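Local coordinates for Sn-glycerol-3-phosphate ABC transporter substrate-binding protein UspB (PDB 4MFI) that binds glycerophosphocholine as the substrate-binding subunit of an ATP-binding cassette transporter, probably handing it over for uptake into the mycobacterial cell, at residues A[95-100]-A[325-330]; A[119-124]-A[143-148]. All coordinates share one frame; numbering follows the deposited sequence.

Overall arrangement
Contacts 1 and 2 illustrate how one helix can unite two parts of an alpha/beta domain of a solute-binding protein. In contact 1, helix 317-330 lies against strand 97-101; in contact 2, helix 118-124 lies against the start of strand 144-160. Both strands belong to the same mixed sheet, and the contact centres are about 12 Å apart. The two meet directly where CG2 of I327 packs on CB of V148 at 3.6 Å. Along the chain, contact 2 is nested inside the long loop that contact 1 closes. Their centres lie about 19 and 21 Å from the centre of the chain, on the same side of it, and the residues that meet are mostly buried.

Contact 1 (A[95-100]-A[325-330]); sequences PDVVLL and KFIAFV
The ring of F326 meets V97 obliquely, CG2 of the valine coming to 4.1 Å from CD2 of the phenylalanine. One face of this ring is taken by CG1 of V330, one turn further along the same helix, which sits 3.5 Å above the ring plane and is offset toward its rim. Two more aromatic residues join the cluster: F60 meets the ring edge-to-face, and F41, on the neighbouring strand, has its plane inclined by about 60°. F326 turns its ring toward V97 with chi1 at 178°, CG lying opposite the backbone N.

V97 is the one residue of 95-100 that carries the contact, and both its methyls are used. CG1 touches CG1 of I327 at 3.8 Å and also reaches CD1 of that residue at 4.0 Å, while CG2 touches both CG1 of I327, at 4.0 Å, and the F326 ring. The V97 and I327 side chains lie flank to flank, pointing opposite ways. V97 itself is anchored within the sheet through backbone hydrogen bonds to D40 and W42.

Charge enters next door: D96 forms salt bridges with K33 and with R319, the latter from an earlier turn of helix 317-330. The V97 contact thus rests on apolar surface alone, while the buried carboxylate of D96 has its charge met by K33 and R319, so that a second, ionic tie reaches the same helix.

Contact 2 (A[119-124]-A[143-148]); sequences DLFGQV and GRHYAV
H145 touches F121 through its CB, and its backbone is tied to the first residue of helix 118-124 and to the one just before that helix: its N is hydrogen-bonded to OD1 of D118, and a backbone bond joins it to L117. These bonds tie the start of strand 144-160 to the beginning of helix 118-124. ND1 of the imidazole has a hydrogen-bond partner close by.

The contact proper is apolar and centres on the outer end of the F121 ring. CE2 lies 4.0 Å from CB of H145, in an oblique approach, and the two side chains cross at about a right angle; the closest approach is by the methylene, with the imidazole lying obliquely to the phenylalanine. On the other side of the ring, CE1 of F121 lies 3.8 Å from CG2 of V148, and this methyl stands at the ring edge, near its plane, reaching CZ at 3.9 Å too. V148 and F121 reach toward each other from strand and helix and overlap side by side. A chi1 of -77° places CG of F121 anti to the carbonyl carbon and carries the ring from the helix to the strand.

T128 also touches F121, and Y131 and T331 touch V148. Hydrogen bonds to the strand backbone thus sit beside a contact made wholly of carbon: the polar links join the chain segments at H145, while the F121 ring spans from helix to strand, touching H145 on one side and the buried V148 at its edge.

Contact 1 (A[95-100]-A[325-330])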
ATOM      1  N   PRO A  95     -23.180   0.315  -5.133  1.00 12.47           N
ATOM      2  CA  PRO A  95     -22.991   0.338  -3.680  1.00 12.08           C
ATOM      3  C   PRO A  95     -23.112   1.760  -3.150  1.00 11.05           C
ATOM      4  O   PRO A  95     -22.969   2.718  -3.918  1.00 11.73           O
ATOM      5  CB  PRO A  95     -21.552  -0.154  -3.511  1.00 12.35           C
ATOM      6  CG  PRO A  95     -20.878   0.175  -4.821  1.00 12.05           C
ATOM      7  CD  PRO A  95     -21.949  -0.058  -5.853  1.00 12.38           C
ATOM      8  N   ASP A  96     -23.376   1.900  -1.857  1.00 10.57           N
ATOM      9  CA  ASP A  96     -23.262   3.198  -1.200  1.00  9.79           C
ATOM     10  C   ASP A  96     -21.830   3.474  -0.779  1.00  9.22           C
ATOM     11  O   ASP A  96     -21.377   4.628  -0.774  1.00  9.01           O
ATOM     12  CB  ASP A  96     -24.171   3.255   0.025  1.00 10.74           C
ATOM     13  CG  ASP A  96     -25.628   3.200  -0.346  1.00 11.57           C
ATOM     14  OD1 ASP A  96     -26.217   4.270  -0.612  1.00 13.05           O
ATOM     15  OD2 ASP A  96     -26.180   2.081  -0.394  1.00 12.41           O
ATOM     16  N   VAL A  97     -21.125   2.403  -0.417  1.00  8.90           N
ATOM     17  CA  VAL A  97     -19.741   2.475   0.050  1.00  7.79           C
ATOM     18  C   VAL A  97     -18.993   1.351  -0.643  1.00  8.71           C
ATOM     19  O   VAL A  97     -19.427   0.198  -0.600  1.00  9.37           O
ATOM     20  CB  VAL A  97     -19.651   2.299   1.584  1.00  8.00           C
ATOM     21  CG1 VAL A  97     -18.196   2.272   2.042  1.00  9.58           C
ATOM     22  CG2 VAL A  97     -20.418   3.411   2.293  1.00  9.69           C
ATOM     23  N   VAL A  98     -17.894   1.682  -1.310  1.00  7.45           N
ATOM     24  CA  VAL A  98     -17.150   0.680  -2.068  1.00  7.95           C
ATOM     25  C   VAL A  98     -15.655   0.726  -1.763  1.00  6.97           C
ATOM     26  O   VAL A  98     -15.055   1.802  -1.656  1.00  7.34           O
ATOM     27  CB  VAL A  98     -17.420   0.788  -3.602  1.00  8.34           C
ATOM     28  CG1 VAL A  98     -16.977   2.149  -4.148  1.00  8.47           C
ATOM     29  CG2 VAL A  98     -16.755  -0.351  -4.357  1.00 10.06           C
ATOM     30  N   LEU A  99     -15.062  -0.455  -1.603  1.00  7.74           N
ATOM     31  CA  LEU A  99     -13.642  -0.588  -1.300  1.00  8.23           C
ATOM     32  C   LEU A  99     -12.807  -0.579  -2.588  1.00  7.32           C
ATOM     33  O   LEU A  99     -12.898  -1.501  -3.405  1.00  9.48           O
ATOM     34  CB  LEU A  99     -13.412  -1.888  -0.533  1.00 10.18           C
ATOM     35  CG  LEU A  99     -12.000  -2.172  -0.020  1.00 10.55           C
ATOM     36  CD1 LEU A  99     -11.590  -1.103   0.987  1.00 11.57           C
ATOM     37  CD2 LEU A  99     -11.930  -3.549   0.617  1.00 14.76           C
ATOM     38  N   LEU A 100     -12.002   0.465  -2.769  1.00  7.05           N
ATOM     39  CA  LEU A 100     -11.201   0.632  -3.987  1.00  6.40           C
ATOM     40  C   LEU A 100      -9.719   0.725  -3.644  1.00  6.66           C
ATOM     41  O   LEU A 100      -9.337   1.459  -2.721  1.00  7.31           O
ATOM     42  CB  LEU A 100     -11.641   1.888  -4.741  1.00  7.19           C
ATOM     43  CG  LEU A 100     -13.086   1.882  -5.245  1.00  7.84           C
ATOM     44  CD1 LEU A 100     -13.435   3.215  -5.898  1.00  9.55           C
ATOM     45  CD2 LEU A 100     -13.299   0.734  -6.230  1.00  9.06           C
ATOM     46  N   LYS A 325     -21.217   9.061   6.892  1.00  9.61           N
ATOM     47  CA  LYS A 325     -21.345   8.770   8.321  1.00 10.48           C
ATOM     48  C   LYS A 325     -20.792   7.381   8.630  1.00  9.48           C
ATOM     49  O   LYS A 325     -20.080   7.185   9.626  1.00 11.03           O
ATOM     50  CB  LYS A 325     -22.805   8.857   8.767  1.00 11.78           C
ATOM     51  CG  LYS A 325     -23.349  10.271   8.820  1.00 12.22           C
ATOM     52  CD  LYS A 325     -24.851  10.262   9.091  1.00 16.16           C
ATOM     53  CE  LYS A 325     -25.407  11.667   9.218  1.00 19.98           C
ATOM     54  NZ  LYS A 325     -26.892  11.657   9.346  1.00 22.92           N
ATOM     55  N   PHE A 326     -21.114   6.415   7.775  1.00  9.57           N
ATOM     56  CA  PHE A 326     -20.590   5.066   7.946  1.00  8.59           C
ATOM     57  C   PHE A 326     -19.073   5.022   7.802  1.00  8.41           C
ATOM     58  O   PHE A 326     -18.373   4.472   8.661  1.00  8.37           O
ATOM     59  CB  PHE A 326     -21.234   4.096   6.953  1.00  9.47           C
ATOM     60  CG  PHE A 326     -20.699   2.696   7.055  1.00  9.31           C
ATOM     61  CD1 PHE A 326     -21.084   1.870   8.103  1.00 10.30           C
ATOM     62  CD2 PHE A 326     -19.790   2.217   6.121  1.00 10.45           C
ATOM     63  CE1 PHE A 326     -20.587   0.586   8.210  1.00 10.92           C
ATOM     64  CE2 PHE A 326     -19.287   0.929   6.219  1.00  9.72           C
ATOM     65  CZ  PHE A 326     -19.688   0.111   7.265  1.00 10.40           C
ATOM     66  N   ILE A 327     -18.565   5.590   6.712  1.00  8.29           N
ATOM     67  CA  ILE A 327     -17.132   5.574   6.446  1.00  7.90           C
ATOM     68  C   ILE A 327     -16.358   6.256   7.566  1.00  7.84           C
ATOM     69  O   ILE A 327     -15.355   5.720   8.036  1.00  8.38           O
ATOM     70  CB  ILE A 327     -16.805   6.249   5.101  1.00  8.48           C
ATOM     71  CG1 ILE A 327     -17.307   5.388   3.942  1.00  8.63           C
ATOM     72  CG2 ILE A 327     -15.311   6.474   4.957  1.00  9.81           C
ATOM     73  CD1 ILE A 327     -17.220   6.087   2.609  1.00  9.53           C
ATOM     74  N   ALA A 328     -16.829   7.423   7.997  1.00  8.69           N
ATOM     75  CA  ALA A 328     -16.150   8.163   9.056  1.00  9.05           C
ATOM     76  C   ALA A 328     -16.188   7.392  10.375  1.00  9.80           C
ATOM     77  O   ALA A 328     -15.227   7.415  11.151  1.00 11.45           O
ATOM     78  CB  ALA A 328     -16.769   9.548   9.227  1.00  9.74           C
ATOM     79  N   PHE A 329     -17.297   6.709  10.635  1.00  9.05           N
ATOM     80  CA  PHE A 329     -17.423   5.965  11.881  1.00  8.25           C
ATOM     81  C   PHE A 329     -16.485   4.758  11.928  1.00  9.09           C
ATOM     82  O   PHE A 329     -15.766   4.559  12.910  1.00  9.73           O
ATOM     83  CB  PHE A 329     -18.870   5.525  12.120  1.00  9.90           C
ATOM     84  CG  PHE A 329     -19.055   4.746  13.385  1.00 11.38           C
ATOM     85  CD1 PHE A 329     -19.233   5.399  14.596  1.00 13.33           C
ATOM     86  CD2 PHE A 329     -19.026   3.358  13.371  1.00 11.64           C
ATOM     87  CE1 PHE A 329     -19.390   4.677  15.773  1.00 14.86           C
ATOM     88  CE2 PHE A 329     -19.183   2.635  14.534  1.00 13.70           C
ATOM     89  CZ  PHE A 329     -19.364   3.291  15.738  1.00 14.34           C
ATOM     90  N   VAL A 330     -16.480   3.952  10.872  1.00  8.25           N
ATOM     91  CA  VAL A 330     -15.688   2.725  10.912  1.00  8.65           C
ATOM     92  C   VAL A 330     -14.188   2.998  10.843  1.00  9.21           C
ATOM     93  O   VAL A 330     -13.382   2.111  11.139  1.00 10.09           O
ATOM     94  CB  VAL A 330     -16.123   1.684   9.854  1.00  9.16           C
ATOM     95  CG1 VAL A 330     -17.594   1.328  10.035  1.00 10.59           C
ATOM     96  CG2 VAL A 330     -15.841   2.181   8.428  1.00 10.81           C
TER

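Contact 2 (A[119-124]-A[143-148])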
ATOM      1  N   ASP A 119     -16.542  18.617   0.745  1.00 14.34           N
ATOM      2  CA  ASP A 119     -17.696  19.339   1.265  1.00 15.81           C
ATOM      3  C   ASP A 119     -18.415  18.502   2.315  1.00 14.23           C
ATOM      4  O   ASP A 119     -18.776  19.007   3.379  1.00 15.08           O
ATOM      5  CB  ASP A 119     -18.654  19.719   0.134  1.00 20.66           C
ATOM      6  CG  ASP A 119     -18.144  20.879  -0.697  1.00 28.12           C
ATOM      7  OD1 ASP A 119     -17.177  21.540  -0.261  1.00 31.74           O
ATOM      8  OD2 ASP A 119     -18.716  21.138  -1.779  1.00 31.78           O
ATOM      9  N   LEU A 120     -18.605  17.220   2.021  1.00 14.10           N
ATOM     10  CA  LEU A 120     -19.226  16.304   2.979  1.00 13.57           C
ATOM     11  C   LEU A 120     -18.412  16.143   4.268  1.00 13.28           C
ATOM     12  O   LEU A 120     -18.993  16.079   5.354  1.00 11.96           O
ATOM     13  CB  LEU A 120     -19.517  14.943   2.333  1.00 14.56           C
ATOM     14  CG  LEU A 120     -20.685  14.876   1.351  1.00 18.86           C
ATOM     15  CD1 LEU A 120     -20.618  13.615   0.496  1.00 19.50           C
ATOM     16  CD2 LEU A 120     -21.999  14.920   2.103  1.00 22.02           C
ATOM     17  N   PHE A 121     -17.083  16.079   4.151  1.00 11.62           N
ATOM     18  CA  PHE A 121     -16.211  16.051   5.330  1.00 11.36           C
ATOM     19  C   PHE A 121     -16.580  17.192   6.278  1.00 11.77           C
ATOM     20  O   PHE A 121     -16.729  16.998   7.486  1.00 13.19           O
ATOM     21  CB  PHE A 121     -14.737  16.239   4.934  1.00 10.83           C
ATOM     22  CG  PHE A 121     -14.072  15.021   4.332  1.00  9.92           C
ATOM     23  CD1 PHE A 121     -14.600  13.745   4.483  1.00 10.40           C
ATOM     24  CD2 PHE A 121     -12.875  15.166   3.639  1.00 10.75           C
ATOM     25  CE1 PHE A 121     -13.951  12.638   3.936  1.00 11.44           C
ATOM     26  CE2 PHE A 121     -12.220  14.070   3.098  1.00  9.82           C
ATOM     27  CZ  PHE A 121     -12.761  12.805   3.243  1.00 10.52           C
ATOM     28  N   GLY A 122     -16.718  18.391   5.720  1.00 12.28           N
ATOM     29  CA  GLY A 122     -16.970  19.572   6.520  1.00 12.96           C
ATOM     30  C   GLY A 122     -18.395  19.647   7.033  1.00 14.45           C
ATOM     31  O   GLY A 122     -18.651  20.256   8.064  1.00 19.08           O
ATOM     32  N   GLN A 123     -19.323  19.029   6.309  1.00 13.97           N
ATOM     33  CA  GLN A 123     -20.731  19.038   6.691  1.00 14.62           C
ATOM     34  C   GLN A 123     -20.973  18.083   7.858  1.00 13.88           C
ATOM     35  O   GLN A 123     -21.688  18.410   8.812  1.00 14.22           O
ATOM     36  CB  GLN A 123     -21.599  18.642   5.490  1.00 18.23           C
ATOM     37  CG  GLN A 123     -23.080  18.470   5.796  1.00 22.05           C
ATOM     38  CD  GLN A 123     -23.885  18.070   4.569  1.00 27.08           C
ATOM     39  OE1 GLN A 123     -23.455  18.276   3.432  1.00 28.89           O
ATOM     40  NE2 GLN A 123     -25.060  17.493   4.797  1.00 27.67           N
ATOM     41  N   VAL A 124     -20.350  16.912   7.776  1.00 14.63           N
ATOM     42  CA  VAL A 124     -20.519  15.848   8.759  1.00 14.79           C
ATOM     43  C   VAL A 124     -19.563  16.060   9.944  1.00 13.81           C
ATOM     44  O   VAL A 124     -19.765  15.514  11.032  1.00 15.10           O
ATOM     45  CB  VAL A 124     -20.328  14.459   8.070  1.00 16.71           C
ATOM     46  CG1 VAL A 124     -20.302  13.312   9.072  1.00 18.85           C
ATOM     47  CG2 VAL A 124     -21.442  14.230   7.047  1.00 17.69           C
ATOM     48  N   GLY A 143      -6.708  18.822  -5.331  1.00 21.25           N
ATOM     49  CA  GLY A 143      -7.259  19.450  -4.143  1.00 20.05           C
ATOM     50  C   GLY A 143      -8.548  18.836  -3.630  1.00 18.50           C
ATOM     51  O   GLY A 143      -9.156  19.362  -2.698  1.00 23.14           O
ATOM     52  N   ARG A 144      -8.967  17.725  -4.232  1.00 14.20           N
ATOM     53  CA  ARG A 144     -10.184  17.042  -3.813  1.00 12.71           C
ATOM     54  C   ARG A 144      -9.878  15.615  -3.409  1.00  9.91           C
ATOM     55  O   ARG A 144      -9.017  14.967  -4.012  1.00 11.84           O
ATOM     56  CB  ARG A 144     -11.204  17.041  -4.950  1.00 15.32           C
ATOM     57  CG  ARG A 144     -11.515  18.437  -5.456  1.00 18.73           C
ATOM     58  CD  ARG A 144     -12.635  18.444  -6.471  1.00 24.19           C
ATOM     59  NE  ARG A 144     -12.961  19.812  -6.865  1.00 31.97           N
ATOM     60  CZ  ARG A 144     -12.355  20.475  -7.844  1.00 38.30           C
ATOM     61  NH1 ARG A 144     -11.392  19.893  -8.550  1.00 40.63           N
ATOM     62  NH2 ARG A 144     -12.719  21.721  -8.124  1.00 38.21           N
ATOM     63  N   HIS A 145     -10.586  15.121  -2.394  1.00  9.31           N
ATOM     64  CA  HIS A 145     -10.379  13.758  -1.899  1.00  8.44           C
ATOM     65  C   HIS A 145     -11.512  12.857  -2.354  1.00  8.02           C
ATOM     66  O   HIS A 145     -12.675  13.244  -2.290  1.00  9.75           O
ATOM     67  CB  HIS A 145     -10.294  13.727  -0.370  1.00  9.06           C
ATOM     68  CG  HIS A 145      -9.091  14.417   0.189  1.00  9.65           C
ATOM     69  ND1 HIS A 145      -9.036  15.781   0.376  1.00 12.26           N
ATOM     70  CD2 HIS A 145      -7.898  13.932   0.611  1.00 11.02           C
ATOM     71  CE1 HIS A 145      -7.862  16.107   0.886  1.00 12.67           C
ATOM     72  NE2 HIS A 145      -7.153  15.002   1.040  1.00 13.14           N
ATOM     73  N   TYR A 146     -11.173  11.647  -2.794  1.00  7.14           N
ATOM     74  CA  TYR A 146     -12.164  10.731  -3.354  1.00  6.78           C
ATOM     75  C   TYR A 146     -12.364   9.437  -2.575  1.00  6.89           C
ATOM     76  O   TYR A 146     -13.189   8.615  -2.953  1.00  8.28           O
ATOM     77  CB  TYR A 146     -11.838  10.428  -4.820  1.00  7.62           C
ATOM     78  CG  TYR A 146     -12.008  11.640  -5.697  1.00  8.02           C
ATOM     79  CD1 TYR A 146     -13.239  11.935  -6.274  1.00 10.89           C
ATOM     80  CD2 TYR A 146     -10.953  12.526  -5.906  1.00  9.55           C
ATOM     81  CE1 TYR A 146     -13.405  13.060  -7.064  1.00 12.33           C
ATOM     82  CE2 TYR A 146     -11.111  13.652  -6.691  1.00 12.25           C
ATOM     83  CZ  TYR A 146     -12.337  13.914  -7.272  1.00 13.55           C
ATOM     84  OH  TYR A 146     -12.497  15.038  -8.058  1.00 16.58           O
ATOM     85  N   ALA A 147     -11.615   9.254  -1.494  1.00  6.70           N
ATOM     86  CA  ALA A 147     -11.811   8.107  -0.618  1.00  5.65           C
ATOM     87  C   ALA A 147     -11.208   8.391   0.746  1.00  6.11           C
ATOM     88  O   ALA A 147     -10.538   9.406   0.933  1.00  7.12           O
ATOM     89  CB  ALA A 147     -11.193   6.841  -1.224  1.00  6.99           C
ATOM     90  N   VAL A 148     -11.462   7.489   1.690  1.00  6.45           N
ATOM     91  CA  VAL A 148     -10.925   7.559   3.046  1.00  6.14           C
ATOM     92  C   VAL A 148     -10.142   6.259   3.281  1.00  5.90           C
ATOM     93  O   VAL A 148     -10.629   5.182   2.948  1.00  5.88           O
ATOM     94  CB  VAL A 148     -12.083   7.696   4.069  1.00  6.76           C
ATOM     95  CG1 VAL A 148     -11.582   7.605   5.509  1.00  8.37           C
ATOM     96  CG2 VAL A 148     -12.848   8.997   3.849  1.00  8.29           C
TER